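Local coordinates for protein dihydrodipicolinate synthase (Bacteroides thetaiotaomicron, PDB 4XKY) that probably acts as a Schiff-base lyase of the DapA family, perhaps cleaving N-acetylneuraminate, on a TIM-barrel scaffold, at residues D[83-88]-D[106-111]; D[134-139]-D[164-169]; D[198-203]-D[225-230]; D[262-267]-D[286-291]. All blocks are in the same frame, centred on the assembly; numbering follows the deposited sequence. Where two conformers were deposited one is given.

How the contacts relate
Contact 2 lies on two adjacent strands of the TIM barrel and carries the predicted catalytic pair, Tyr-136 and Lys-164. Contact 1 touches it: Ala-106 CB packs on Tyr-136 O at 3.4 Å, and the two contact centres are about 15 Å apart. Contact 1 faces the second subunit of the tetramer, whereas contacts 2 and 3 both touch the third. Contact 3 is centred about 20 Å from contact 2, on the opposite side of the chain's centre from contact 1. Contact 4 joins two helices late in the chain, and no other subunit touches its segments. Its centre is about 27 Å from that of contact 2.

Contact 1 (D[83-88]-D[106-111]); sequences TSIVES and APPYYF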
loop_
_atom_site.group_PDB
_atom_site.type_symbol
_atom_site.label_atom_id
_atom_site.label_comp_id
_atom_site.label_asym_id
_atom_site.label_seq_id
_atom_site.Cartn_x
_atom_site.Cartn_y
_atom_site.Cartn_z
ATOM N N THR D 83 15.559 -15.056 -1.318
ATOM C CA THR D 83 16.119 -13.778 -1.755
ATOM C C THR D 83 17.414 -13.937 -2.598
ATOM O O THR D 83 17.694 -13.086 -3.447
ATOM C CB THR D 83 16.295 -12.790 -0.554
ATOM O OG1 THR D 83 17.207 -13.316 0.427
ATOM C CG2 THR D 83 14.939 -12.524 0.122
ATOM N N SER D 84 18.163 -15.038 -2.387
ATOM C CA SER D 84 19.375 -15.367 -3.181
ATOM C C SER D 84 19.139 -16.500 -4.190
ATOM O O SER D 84 18.837 -17.628 -3.799
ATOM C CB SER D 84 20.524 -15.786 -2.247
ATOM O OG SER D 84 21.540 -16.537 -2.921
ATOM N N ILE D 85 19.334 -16.214 -5.470
ATOM C CA ILE D 85 19.178 -17.219 -6.531
ATOM C C ILE D 85 20.136 -18.399 -6.306
ATOM O O ILE D 85 19.765 -19.542 -6.531
ATOM C CB ILE D 85 19.370 -16.593 -7.931
ATOM C CG1 ILE D 85 18.414 -15.417 -8.127
ATOM C CG2 ILE D 85 19.144 -17.598 -9.062
ATOM C CD1 ILE D 85 17.004 -15.642 -7.593
ATOM N N VAL D 86 21.346 -18.137 -5.809
ATOM C CA VAL D 86 22.318 -19.226 -5.561
ATOM C C VAL D 86 21.805 -20.222 -4.507
ATOM O O VAL D 86 21.913 -21.430 -4.699
ATOM C CB VAL D 86 23.691 -18.668 -5.123
ATOM C CG1 VAL D 86 24.602 -19.777 -4.583
ATOM C CG2 VAL D 86 24.347 -17.902 -6.274
ATOM N N GLU D 87 21.257 -19.702 -3.408
ATOM C CA GLU D 87 20.653 -20.507 -2.364
ATOM C C GLU D 87 19.427 -21.216 -2.923
ATOM O O GLU D 87 19.254 -22.422 -2.716
ATOM C CB GLU D 87 20.267 -19.646 -1.152
ATOM C CG GLU D 87 21.396 -18.838 -0.488
ATOM C CD GLU D 87 22.511 -19.690 0.105
ATOM O OE1 GLU D 87 23.601 -19.155 0.398
ATOM O OE2 GLU D 87 22.317 -20.900 0.284
ATOM N N SER D 88 18.606 -20.497 -3.688
ATOM C CA SER D 88 17.486 -21.135 -4.369
ATOM C C SER D 88 17.893 -22.375 -5.193
ATOM O O SER D 88 17.347 -23.447 -4.984
ATOM C CB SER D 88 16.704 -20.131 -5.219
ATOM O OG SER D 88 15.629 -20.784 -5.840
ATOM N N ALA D 106 8.794 -18.621 -6.571
ATOM C CA ALA D 106 8.328 -17.266 -6.770
ATOM C C ALA D 106 9.549 -16.365 -6.934
ATOM O O ALA D 106 10.586 -16.593 -6.305
ATOM C CB ALA D 106 7.521 -16.824 -5.562
ATOM N N PRO D 107 9.435 -15.324 -7.759
ATOM C CA PRO D 107 10.571 -14.420 -7.853
ATOM C C PRO D 107 10.732 -13.682 -6.532
ATOM O O PRO D 107 9.762 -13.529 -5.803
ATOM C CB PRO D 107 10.163 -13.483 -8.968
ATOM C CG PRO D 107 8.666 -13.431 -8.883
ATOM C CD PRO D 107 8.214 -14.761 -8.363
ATOM N N PRO D 108 11.949 -13.255 -6.195
ATOM C CA PRO D 108 12.120 -12.636 -4.865
ATOM C C PRO D 108 11.316 -11.332 -4.661
ATOM O O PRO D 108 11.128 -10.583 -5.608
ATOM C CB PRO D 108 13.632 -12.393 -4.776
ATOM C CG PRO D 108 14.171 -12.566 -6.161
ATOM C CD PRO D 108 13.221 -13.450 -6.909
ATOM N N TYR D 109 10.867 -11.077 -3.430
ATOM C CA TYR D 109 9.903 -9.995 -3.144
ATOM C C TYR D 109 10.307 -8.662 -3.785
ATOM O O TYR D 109 9.503 -8.019 -4.473
ATOM C CB TYR D 109 9.621 -9.849 -1.621
ATOM C CG TYR D 109 10.737 -9.276 -0.752
ATOM C CD1 TYR D 109 10.766 -7.917 -0.402
ATOM C CD2 TYR D 109 11.748 -10.102 -0.254
ATOM C CE1 TYR D 109 11.785 -7.403 0.392
ATOM C CE2 TYR D 109 12.768 -9.600 0.543
ATOM C CZ TYR D 109 12.789 -8.254 0.866
ATOM O OH TYR D 109 13.826 -7.782 1.661
ATOM N N TYR D 110 11.576 -8.305 -3.617
ATOM C CA TYR D 110 12.120 -7.023 -4.087
ATOM C C TYR D 110 12.278 -6.891 -5.612
ATOM O O TYR D 110 12.817 -5.889 -6.080
ATOM C CB TYR D 110 13.495 -6.771 -3.426
ATOM C CG TYR D 110 14.518 -7.862 -3.718
ATOM C CD1 TYR D 110 15.323 -7.810 -4.854
ATOM C CD2 TYR D 110 14.659 -8.962 -2.865
ATOM C CE1 TYR D 110 16.243 -8.816 -5.130
ATOM C CE2 TYR D 110 15.574 -9.975 -3.131
ATOM C CZ TYR D 110 16.363 -9.899 -4.259
ATOM O OH TYR D 110 17.265 -10.899 -4.528
ATOM N N PHE D 111 11.820 -7.860 -6.397
ATOM C CA PHE D 111 12.349 -7.962 -7.763
ATOM C C PHE D 111 11.553 -7.327 -8.895
ATOM O O PHE D 111 11.997 -6.328 -9.473
ATOM C CB PHE D 111 12.659 -9.409 -8.153
ATOM C CG PHE D 111 13.040 -9.566 -9.613
ATOM C CD1 PHE D 111 14.161 -8.924 -10.139
ATOM C CD2 PHE D 111 12.259 -10.333 -10.468
ATOM C CE1 PHE D 111 14.501 -9.061 -11.485
ATOM C CE2 PHE D 111 12.597 -10.476 -11.810
ATOM C CZ PHE D 111 13.722 -9.841 -12.320
#
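Thr-83 is held by two consecutive tyrosines. Its carbonyl O accepts a hydrogen bond from Tyr-110 OH. The modelled 2.5 Å between Tyr-110 OH and Thr-83 O is very short, so the exact length is doubtful. The oxygen lies at the edge of the Tyr-110 ring, near its plane. Thr-83 CB packs beside the same ring, 3.9 Å from Tyr-110 CE2. The methyl Thr-83 CG2 meets the edge of the other ring, 3.7 Å from Tyr-109 CE2. Both tyrosines set CG between their own backbone N and carbonyl carbon (chi1 71° for Tyr-109, 59° for Tyr-110), which brings both rings to Thr-83. Pro-108 CB also faces Thr-83 CA at 4.2 Å.

Tyr-110 puts CD2 over the rim of one Tyr-109 face. A type I turn from Pro-108 to Phe-111, closed by Phe-111 N to Pro-108 O at 2.9 Å, sets the two side by side. Ser-84 is the N-cap of helix 85-97. Its OG accepts from Glu-87 N at 3.2 Å, nearly straight at 172°.

Further out, Thr-83 OG1 bonds to Gln-52 O of the second subunit, Tyr-110 OH weakly to Ser-53 OG of that subunit, and Tyr-109 stacks on its Tyr-109. This is consistent with the tyrosines that meet across the tight dimer interface in related dihydrodipicolinate synthases. Thr-83 uses its carbonyl within the chain and its hydroxyl between chains, so loop and dimer contact are probably fixed together.

Contact 2 (D[134-139]-D[164-169]); sequences FLYNMP and KDSSAN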
loop_
_atom_site.group_PDB
_atom_site.type_symbol
_atom_site.label_atom_id
_atom_site.label_comp_id
_atom_site.label_asym_id
_atom_site.label_seq_id
_atom_site.Cartn_x
_atom_site.Cartn_y
_atom_site.Cartn_z
ATOM N N PHE D 134 6.881 -25.407 -10.637
ATOM C CA PHE D 134 5.628 -24.706 -10.518
ATOM C C PHE D 134 5.966 -23.243 -10.201
ATOM O O PHE D 134 6.817 -22.954 -9.331
ATOM C CB PHE D 134 4.752 -25.268 -9.391
ATOM C CG PHE D 134 4.184 -26.638 -9.648
ATOM C CD1 PHE D 134 2.839 -26.797 -9.918
ATOM C CD2 PHE D 134 4.962 -27.755 -9.528
ATOM C CE1 PHE D 134 2.305 -28.045 -10.135
ATOM C CE2 PHE D 134 4.437 -29.015 -9.741
ATOM C CZ PHE D 134 3.101 -29.153 -10.053
ATOM N N LEU D 135 5.292 -22.343 -10.920
ATOM C CA LEU D 135 5.339 -20.926 -10.679
ATOM C C LEU D 135 4.389 -20.553 -9.561
ATOM O O LEU D 135 3.272 -21.060 -9.474
ATOM C CB LEU D 135 4.913 -20.175 -11.927
ATOM C CG LEU D 135 5.688 -20.469 -13.194
ATOM C CD1 LEU D 135 4.996 -19.765 -14.338
ATOM C CD2 LEU D 135 7.120 -19.995 -13.033
ATOM N N TYR D 136 4.826 -19.621 -8.740
ATOM C CA TYR D 136 4.147 -19.288 -7.505
ATOM C C TYR D 136 3.930 -17.793 -7.566
ATOM O O TYR D 136 4.885 -17.002 -7.702
ATOM C CB TYR D 136 5.043 -19.678 -6.321
ATOM C CG TYR D 136 4.458 -19.608 -4.927
ATOM C CD1 TYR D 136 5.158 -20.165 -3.848
ATOM C CD2 TYR D 136 3.226 -19.016 -4.667
ATOM C CE1 TYR D 136 4.647 -20.128 -2.556
ATOM C CE2 TYR D 136 2.705 -18.973 -3.379
ATOM C CZ TYR D 136 3.418 -19.523 -2.330
ATOM O OH TYR D 136 2.890 -19.470 -1.061
ATOM N N ASN D 137 2.655 -17.439 -7.501
ATOM C CA ASN D 137 2.179 -16.073 -7.473
ATOM C C ASN D 137 1.805 -15.760 -6.050
ATOM O O ASN D 137 0.796 -16.276 -5.526
ATOM C CB ASN D 137 0.923 -15.942 -8.323
ATOM C CG ASN D 137 0.502 -14.497 -8.514
ATOM O OD1 ASN D 137 1.211 -13.700 -9.165
ATOM N ND2 ASN D 137 -0.654 -14.140 -7.940
ATOM N N MET D 138 2.616 -14.907 -5.444
ATOM C CA MET D 138 2.477 -14.509 -4.060
ATOM C C MET D 138 2.692 -12.996 -4.005
ATOM O O MET D 138 3.790 -12.545 -3.670
ATOM C CB MET D 138 3.553 -15.230 -3.273
ATOM C CG MET D 138 3.633 -14.902 -1.799
ATOM S SD MET D 138 5.084 -15.749 -1.143
ATOM C CE MET D 138 6.432 -14.945 -2.028
ATOM N N PRO D 139 1.654 -12.210 -4.372
ATOM C CA PRO D 139 1.786 -10.761 -4.664
ATOM C C PRO D 139 1.899 -9.810 -3.463
ATOM O O PRO D 139 2.138 -8.613 -3.649
ATOM C CB PRO D 139 0.491 -10.451 -5.420
ATOM C CG PRO D 139 -0.495 -11.386 -4.824
ATOM C CD PRO D 139 0.261 -12.667 -4.559
ATOM N N LYS D 164 0.646 -22.055 -8.963
ATOM C CA LYS D 164 -0.024 -21.981 -7.676
ATOM C C LYS D 164 -0.301 -20.509 -7.393
ATOM O O LYS D 164 0.611 -19.677 -7.451
ATOM C CB LYS D 164 0.900 -22.528 -6.584
ATOM C CG LYS D 164 0.271 -22.518 -5.203
ATOM C CD LYS D 164 1.263 -22.424 -4.039
ATOM C CE LYS D 164 0.579 -21.666 -2.894
ATOM N NZ LYS D 164 0.978 -21.875 -1.469
ATOM N N ASP D 165 -1.547 -20.164 -7.092
ATOM C CA ASP D 165 -1.851 -18.798 -6.726
ATOM C C ASP D 165 -2.292 -18.673 -5.278
ATOM O O ASP D 165 -3.230 -19.358 -4.848
ATOM C CB ASP D 165 -2.970 -18.278 -7.619
ATOM C CG ASP D 165 -3.319 -16.843 -7.346
ATOM O OD1 ASP D 165 -2.414 -16.049 -6.980
ATOM O OD2 ASP D 165 -4.516 -16.499 -7.520
ATOM N N SER D 166 -1.687 -17.721 -4.568
ATOM C CA SER D 166 -2.119 -17.341 -3.221
ATOM C C SER D 166 -2.598 -15.918 -3.110
ATOM O O SER D 166 -2.707 -15.394 -2.011
ATOM C CB SER D 166 -0.957 -17.531 -2.242
ATOM O OG SER D 166 -0.574 -18.871 -2.301
ATOM N N SER D 167 -2.849 -15.306 -4.250
ATOM C CA SER D 167 -3.803 -14.258 -4.230
ATOM C C SER D 167 -5.052 -15.047 -3.889
ATOM O O SER D 167 -5.253 -16.233 -4.278
ATOM C CB SER D 167 -3.946 -13.542 -5.573
ATOM O OG SER D 167 -4.797 -14.280 -6.432
ATOM N N ALA D 168 -5.849 -14.378 -3.089
ATOM C CA ALA D 168 -7.222 -14.728 -2.898
ATOM C C ALA D 168 -8.044 -13.999 -3.966
ATOM O O ALA D 168 -9.250 -13.856 -3.815
ATOM C CB ALA D 168 -7.657 -14.297 -1.505
ATOM N N ASN D 169 -7.415 -13.552 -5.054
ATOM C CA ASN D 169 -8.162 -12.738 -6.027
ATOM C C ASN D 169 -8.557 -13.673 -7.142
ATOM O O ASN D 169 -7.721 -14.021 -7.965
ATOM C CB ASN D 169 -7.326 -11.590 -6.575
ATOM C CG ASN D 169 -8.013 -10.859 -7.725
ATOM O OD1 ASN D 169 -8.991 -11.343 -8.283
ATOM N ND2 ASN D 169 -7.517 -9.682 -8.063
#
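Asp-165 OD1 accepts two N-H groups, one on each face of the carboxylate. Asn-137 ND2 reaches Asp-165 OD1 at 2.8 Å, from 37° above the carboxylate plane, while the bond stays close to the amide's own plane. Ser-167 N meets Asp-165 OD1 at 2.9 Å and closes an Asx turn, although Ser-167 was modelled in two conformers. Asn-137 OD1 in turn accepts from Phe-146 N.

The backbones run parallel. Lys-164 N bonds to Leu-135 O at 2.9 Å, Asn-137 N to Lys-164 O at 3.0 Å, and Ser-166 N to Asn-137 O at 3.0 Å. These are neighbouring strands of the TIM barrel, joined by the beta-alpha-beta crossover through helix 148-154.

Tyr-136 and Lys-164 lie on the face of the sheet away from Asn-137 and Asp-165 and point the same way. Both have CG anti to the backbone N (chi1 -171° and -179°), which lays the lysine chain along the ring. Lys-164 CD sits over one face in a CH-pi contact, 3.9 Å from the Tyr-136 ring centroid. Lys-164 NZ makes a weak hydrogen bond to Tyr-136 OH. These are the predicted Schiff-base lysine and proton donor/acceptor, and Val-208, a predicted pyruvate site, lies close to Lys-164.

Contact 3 (D[198-203]-D[225-230]); sequences ESVLLG and AAKNAD
Val-200, Leu-201 and Ala-226 form the apolar part of this contact. The Ala-226 methyl (CB) points at helix 196-201 and touches both Val-200 and Leu-201. Val-200 CG1 touches Ala-226 CB at 3.7 Å, and Leu-201 CG lies 4.3 Å from Ala-226 CB. Leu-201 CD2 reaches further along, to Ala-229 CB at 4.1 Å.

The same methyls also press on the other backbone. A chi1 of 169° turns Val-200 CG1 away from its own N and brings it alongside Lys-227 N at 3.6 Å. Leu-201 CD2 sits against Ala-226 O at 3.3 Å. No hydrogen bond crosses between the segments.

Backbone bonds within each segment close the helix ends. Ala-226 O accepts from Ala-229 N, and Ala-225 O from Asp-230 N; with the positive phi of Ala-229 this is a Schellman motif. Gly-203 ends the other helix in the same way, with its N bonded to Val-200 O at 2.9 Å.

The contact therefore joins the C-terminal ends of helices 196-201 and 216-227, which follow barrel strands 187-190 and 206-207. Helix 231-248 starts just beyond Asp-230, and its Met-231 packs on Leu-201. Across the interface, Leu-202 of the third subunit packs on Leu-201, and Met-231 of that subunit on Ala-229.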
loop_
_atom_site.group_PDB
_atom_site.type_symbol
_atom_site.label_atom_id
_atom_site.label_comp_id
_atom_site.label_asym_id
_atom_site.label_seq_id
_atom_site.Cartn_x
_atom_site.Cartn_y
_atom_site.Cartn_z
ATOM N N GLU D 198 -15.002 -23.550 -4.712
ATOM C CA GLU D 198 -15.507 -22.787 -5.839
ATOM C C GLU D 198 -14.535 -22.814 -7.035
ATOM O O GLU D 198 -14.979 -22.830 -8.194
ATOM C CB GLU D 198 -15.811 -21.354 -5.407
ATOM C CG GLU D 198 -14.609 -20.446 -5.260
ATOM C CD GLU D 198 -15.004 -19.158 -4.566
ATOM O OE1 GLU D 198 -15.481 -19.253 -3.420
ATOM O OE2 GLU D 198 -14.897 -18.071 -5.186
ATOM N N SER D 199 -13.224 -22.811 -6.760
ATOM C CA SER D 199 -12.230 -22.857 -7.820
ATOM C C SER D 199 -12.223 -24.235 -8.507
ATOM O O SER D 199 -12.220 -24.305 -9.731
ATOM C CB SER D 199 -10.819 -22.470 -7.349
ATOM O OG SER D 199 -10.803 -21.260 -6.564
ATOM N N VAL D 200 -12.290 -25.311 -7.734
ATOM C CA VAL D 200 -12.310 -26.653 -8.301
ATOM C C VAL D 200 -13.591 -26.839 -9.094
ATOM O O VAL D 200 -13.542 -27.343 -10.181
ATOM C CB VAL D 200 -12.151 -27.734 -7.218
ATOM C CG1 VAL D 200 -12.457 -29.131 -7.792
ATOM C CG2 VAL D 200 -10.756 -27.657 -6.666
ATOM N N LEU D 201 -14.726 -26.353 -8.604
ATOM C CA LEU D 201 -15.949 -26.382 -9.413
ATOM C C LEU D 201 -15.737 -25.795 -10.774
ATOM O O LEU D 201 -16.346 -26.251 -11.707
ATOM C CB LEU D 201 -17.111 -25.627 -8.769
ATOM C CG LEU D 201 -17.829 -26.426 -7.686
ATOM C CD1 LEU D 201 -18.657 -25.524 -6.804
ATOM C CD2 LEU D 201 -18.694 -27.541 -8.265
ATOM N N LEU D 202 -14.914 -24.760 -10.881
ATOM C CA LEU D 202 -14.691 -24.108 -12.166
ATOM C C LEU D 202 -13.421 -24.573 -12.854
ATOM O O LEU D 202 -12.900 -23.887 -13.710
ATOM C CB LEU D 202 -14.682 -22.599 -11.991
ATOM C CG LEU D 202 -16.127 -22.099 -12.201
ATOM C CD1 LEU D 202 -17.068 -22.475 -11.062
ATOM C CD2 LEU D 202 -16.190 -20.611 -12.465
ATOM N N GLY D 203 -12.912 -25.736 -12.471
ATOM C CA GLY D 203 -11.838 -26.368 -13.240
ATOM C C GLY D 203 -10.463 -26.340 -12.627
ATOM O O GLY D 203 -9.579 -26.948 -13.182
ATOM N N ALA D 225 -16.100 -33.635 -3.699
ATOM C CA ALA D 225 -17.454 -33.153 -3.872
ATOM C C ALA D 225 -17.507 -32.013 -4.917
ATOM O O ALA D 225 -18.449 -31.929 -5.727
ATOM C CB ALA D 225 -18.023 -32.695 -2.535
ATOM N N ALA D 226 -16.500 -31.150 -4.898
ATOM C CA ALA D 226 -16.389 -30.074 -5.876
ATOM C C ALA D 226 -16.135 -30.641 -7.278
ATOM O O ALA D 226 -16.845 -30.324 -8.231
ATOM C CB ALA D 226 -15.299 -29.097 -5.471
ATOM N N LYS D 227 -15.160 -31.518 -7.390
ATOM C CA LYS D 227 -14.896 -32.241 -8.626
ATOM C C LYS D 227 -16.132 -32.888 -9.244
ATOM O O LYS D 227 -16.323 -32.834 -10.443
ATOM C CB LYS D 227 -13.883 -33.345 -8.353
ATOM C CG LYS D 227 -13.208 -33.848 -9.586
ATOM C CD LYS D 227 -12.160 -32.831 -10.017
ATOM C CE LYS D 227 -11.484 -33.257 -11.301
ATOM N NZ LYS D 227 -11.465 -34.741 -11.477
ATOM N N ASN D 228 -16.959 -33.512 -8.428
ATOM C CA ASN D 228 -18.171 -34.157 -8.904
ATOM C C ASN D 228 -19.392 -33.226 -8.893
ATOM O O ASN D 228 -20.465 -33.655 -9.253
ATOM C CB ASN D 228 -18.440 -35.404 -8.062
ATOM C CG ASN D 228 -17.335 -36.455 -8.217
ATOM O OD1 ASN D 228 -17.004 -36.837 -9.326
ATOM N ND2 ASN D 228 -16.743 -36.894 -7.110
ATOM N N ALA D 229 -19.241 -31.954 -8.512
ATOM C CA ALA D 229 -20.402 -31.055 -8.418
ATOM C C ALA D 229 -21.557 -31.681 -7.592
ATOM O O ALA D 229 -22.742 -31.500 -7.904
ATOM C CB ALA D 229 -20.894 -30.624 -9.821
ATOM N N ASP D 230 -21.215 -32.388 -6.519
ATOM C CA ASP D 230 -22.202 -32.726 -5.460
ATOM C C ASP D 230 -22.464 -31.503 -4.548
ATOM O O ASP D 230 -21.869 -31.348 -3.453
ATOM C CB ASP D 230 -21.692 -33.952 -4.669
ATOM C CG ASP D 230 -22.700 -34.484 -3.627
ATOM O OD1 ASP D 230 -23.697 -33.819 -3.251
ATOM O OD2 ASP D 230 -22.451 -35.611 -3.159
#

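Contact 4 (D[262-267]-D[286-291]); sequences LKCALS and RERGKI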
loop_
_atom_site.group_PDB
_atom_site.type_symbol
_atom_site.label_atom_id
_atom_site.label_comp_id
_atom_site.label_asym_id
_atom_site.label_seq_id
_atom_site.Cartn_x
_atom_site.Cartn_y
_atom_site.Cartn_z
ATOM N N LEU D 262 -2.739 -22.468 13.560
ATOM C CA LEU D 262 -2.560 -23.762 12.981
ATOM C C LEU D 262 -1.567 -24.634 13.788
ATOM O O LEU D 262 -1.862 -25.766 14.106
ATOM C CB LEU D 262 -2.084 -23.588 11.538
ATOM C CG LEU D 262 -1.777 -24.830 10.714
ATOM C CD1 LEU D 262 -3.072 -25.523 10.339
ATOM C CD2 LEU D 262 -1.057 -24.395 9.435
ATOM N N LYS D 263 -0.397 -24.119 14.119
ATOM C CA LYS D 263 0.565 -24.924 14.886
ATOM C C LYS D 263 0.066 -25.226 16.293
ATOM O O LYS D 263 0.286 -26.343 16.809
ATOM C CB LYS D 263 1.926 -24.250 14.927
ATOM C CG LYS D 263 2.724 -24.407 13.630
ATOM C CD LYS D 263 4.198 -24.089 13.836
ATOM C CE LYS D 263 5.099 -24.752 12.819
ATOM N NZ LYS D 263 6.437 -24.150 13.023
ATOM N N CYS D 264 -0.633 -24.258 16.893
ATOM C CA CYS D 264 -1.237 -24.469 18.211
ATOM C C CYS D 264 -2.218 -25.637 18.170
ATOM O O CYS D 264 -2.133 -26.577 18.991
ATOM C CB CYS D 264 -1.895 -23.170 18.738
ATOM S SG CYS D 264 -2.594 -23.376 20.394
ATOM N N ALA D 265 -3.100 -25.652 17.162
ATOM C CA ALA D 265 -4.046 -26.767 17.016
ATOM C C ALA D 265 -3.341 -28.074 16.764
ATOM O O ALA D 265 -3.732 -29.090 17.333
ATOM C CB ALA D 265 -5.055 -26.521 15.895
ATOM N N LEU D 266 -2.313 -28.082 15.912
ATOM C CA LEU D 266 -1.563 -29.313 15.670
ATOM C C LEU D 266 -0.990 -29.909 16.972
ATOM O O LEU D 266 -0.954 -31.149 17.137
ATOM C CB LEU D 266 -0.460 -29.091 14.634
ATOM C CG LEU D 266 -0.939 -28.868 13.193
ATOM C CD1 LEU D 266 0.161 -28.365 12.270
ATOM C CD2 LEU D 266 -1.570 -30.118 12.633
ATOM N N SER D 267 -0.549 -29.060 17.903
ATOM C CA SER D 267 0.001 -29.586 19.168
ATOM C C SER D 267 -1.131 -30.087 20.049
ATOM O O SER D 267 -1.031 -31.153 20.671
ATOM C CB SER D 267 0.883 -28.568 19.896
ATOM O OG SER D 267 0.122 -27.474 20.393
ATOM N N ARG D 286 -4.189 -16.806 26.932
ATOM C CA ARG D 286 -5.519 -16.386 26.504
ATOM C C ARG D 286 -5.812 -16.830 25.023
ATOM O O ARG D 286 -6.919 -17.327 24.698
ATOM C CB ARG D 286 -5.713 -14.879 26.706
ATOM C CG ARG D 286 -6.993 -14.376 26.057
ATOM C CD ARG D 286 -7.391 -12.942 26.388
ATOM N NE ARG D 286 -6.367 -11.934 26.092
ATOM C CZ ARG D 286 -5.969 -11.554 24.875
ATOM N NH1 ARG D 286 -6.467 -12.116 23.771
ATOM N NH2 ARG D 286 -5.037 -10.608 24.765
ATOM N N GLU D 287 -4.804 -16.689 24.161
ATOM C CA GLU D 287 -4.902 -17.095 22.765
ATOM C C GLU D 287 -4.958 -18.606 22.628
ATOM O O GLU D 287 -5.796 -19.116 21.896
ATOM C CB GLU D 287 -3.731 -16.542 21.953
ATOM C CG GLU D 287 -3.769 -15.027 21.793
ATOM C CD GLU D 287 -3.010 -14.292 22.880
ATOM O OE1 GLU D 287 -3.657 -13.474 23.577
ATOM O OE2 GLU D 287 -1.784 -14.547 23.055
ATOM N N ARG D 288 -4.080 -19.325 23.326
ATOM C CA ARG D 288 -4.118 -20.785 23.281
ATOM C C ARG D 288 -5.494 -21.275 23.744
ATOM O O ARG D 288 -6.055 -22.189 23.142
ATOM C CB ARG D 288 -3.007 -21.421 24.129
ATOM C CG ARG D 288 -1.593 -21.110 23.648
ATOM C CD ARG D 288 -0.525 -21.620 24.626
ATOM N NE ARG D 288 -0.689 -23.057 24.809
ATOM C CZ ARG D 288 -0.294 -24.002 23.937
ATOM N NH1 ARG D 288 0.344 -23.687 22.812
ATOM N NH2 ARG D 288 -0.525 -25.292 24.196
ATOM N N GLY D 289 -6.046 -20.621 24.770
ATOM C CA GLY D 289 -7.399 -20.928 25.285
ATOM C C GLY D 289 -8.487 -20.836 24.221
ATOM O O GLY D 289 -9.396 -21.681 24.151
ATOM N N LYS D 290 -8.398 -19.821 23.369
ATOM C CA LYS D 290 -9.358 -19.706 22.299
ATOM C C LYS D 290 -9.187 -20.810 21.275
ATOM O O LYS D 290 -10.154 -21.337 20.797
ATOM C CB LYS D 290 -9.246 -18.352 21.639
ATOM C CG LYS D 290 -9.664 -17.227 22.570
ATOM C CD LYS D 290 -9.731 -15.936 21.786
ATOM C CE LYS D 290 -10.146 -14.756 22.648
ATOM N NZ LYS D 290 -8.947 -14.194 23.328
ATOM N N ILE D 291 -7.965 -21.188 20.958
ATOM C CA ILE D 291 -7.781 -22.286 20.022
ATOM C C ILE D 291 -8.349 -23.595 20.611
ATOM O O ILE D 291 -9.039 -24.348 19.936
ATOM C CB ILE D 291 -6.295 -22.439 19.667
ATOM C CG1 ILE D 291 -5.790 -21.185 18.960
ATOM C CG2 ILE D 291 -6.054 -23.687 18.824
ATOM C CD1 ILE D 291 -6.355 -20.943 17.577
HETATM O O HOH W 1 0.336 -27.767 23.012
#
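The helical segments 262-267 and 286-291 cross at -66°, their axes 9.9 Å apart at the closest approach, and Cys-264 and Ala-265 face Arg-288 and Ile-291 where they meet. Ile-291 CG2 is the main apolar tip. It touches Cys-264 SG at 3.8 Å, packs over the backbone at Ala-265 N, and lies 4.2 Å from Ala-265 CB. With chi1 at -178°, the Cys-264 sulfur swings away from its own N and across to the other helix.

The sulfur has a second neighbour. It lies over one face of the Arg-288 guanidinium, offset toward NH1, with Cys-264 SG 3.8 Å from Arg-288 NH1. The arginine chain is bent at chi3 (58°), turning its head back toward helix 257-268. A water joins the helices at this margin. It donates to Ser-267 OG at 2.6 Å and accepts from Arg-288 NH2 at 2.9 Å, in the plane of the guanidinium.

Asp-274, from the connection between the helices, completes the polar side. Its OD2 forms a salt bridge with Arg-288 NH1. Cys-264 O, 2.8 Å from Ser-267 OG, and the Asp-274 carboxylate are both within hydrogen-bonding distance of that hydroxyl and must share or compete for its single proton. The interface thus has an apolar seam of sulfur and aliphatic carbon, bordered by a polar cluster with one bridging water, in which Asp-274 probably offsets the arginine's charge and helps fix its rotation.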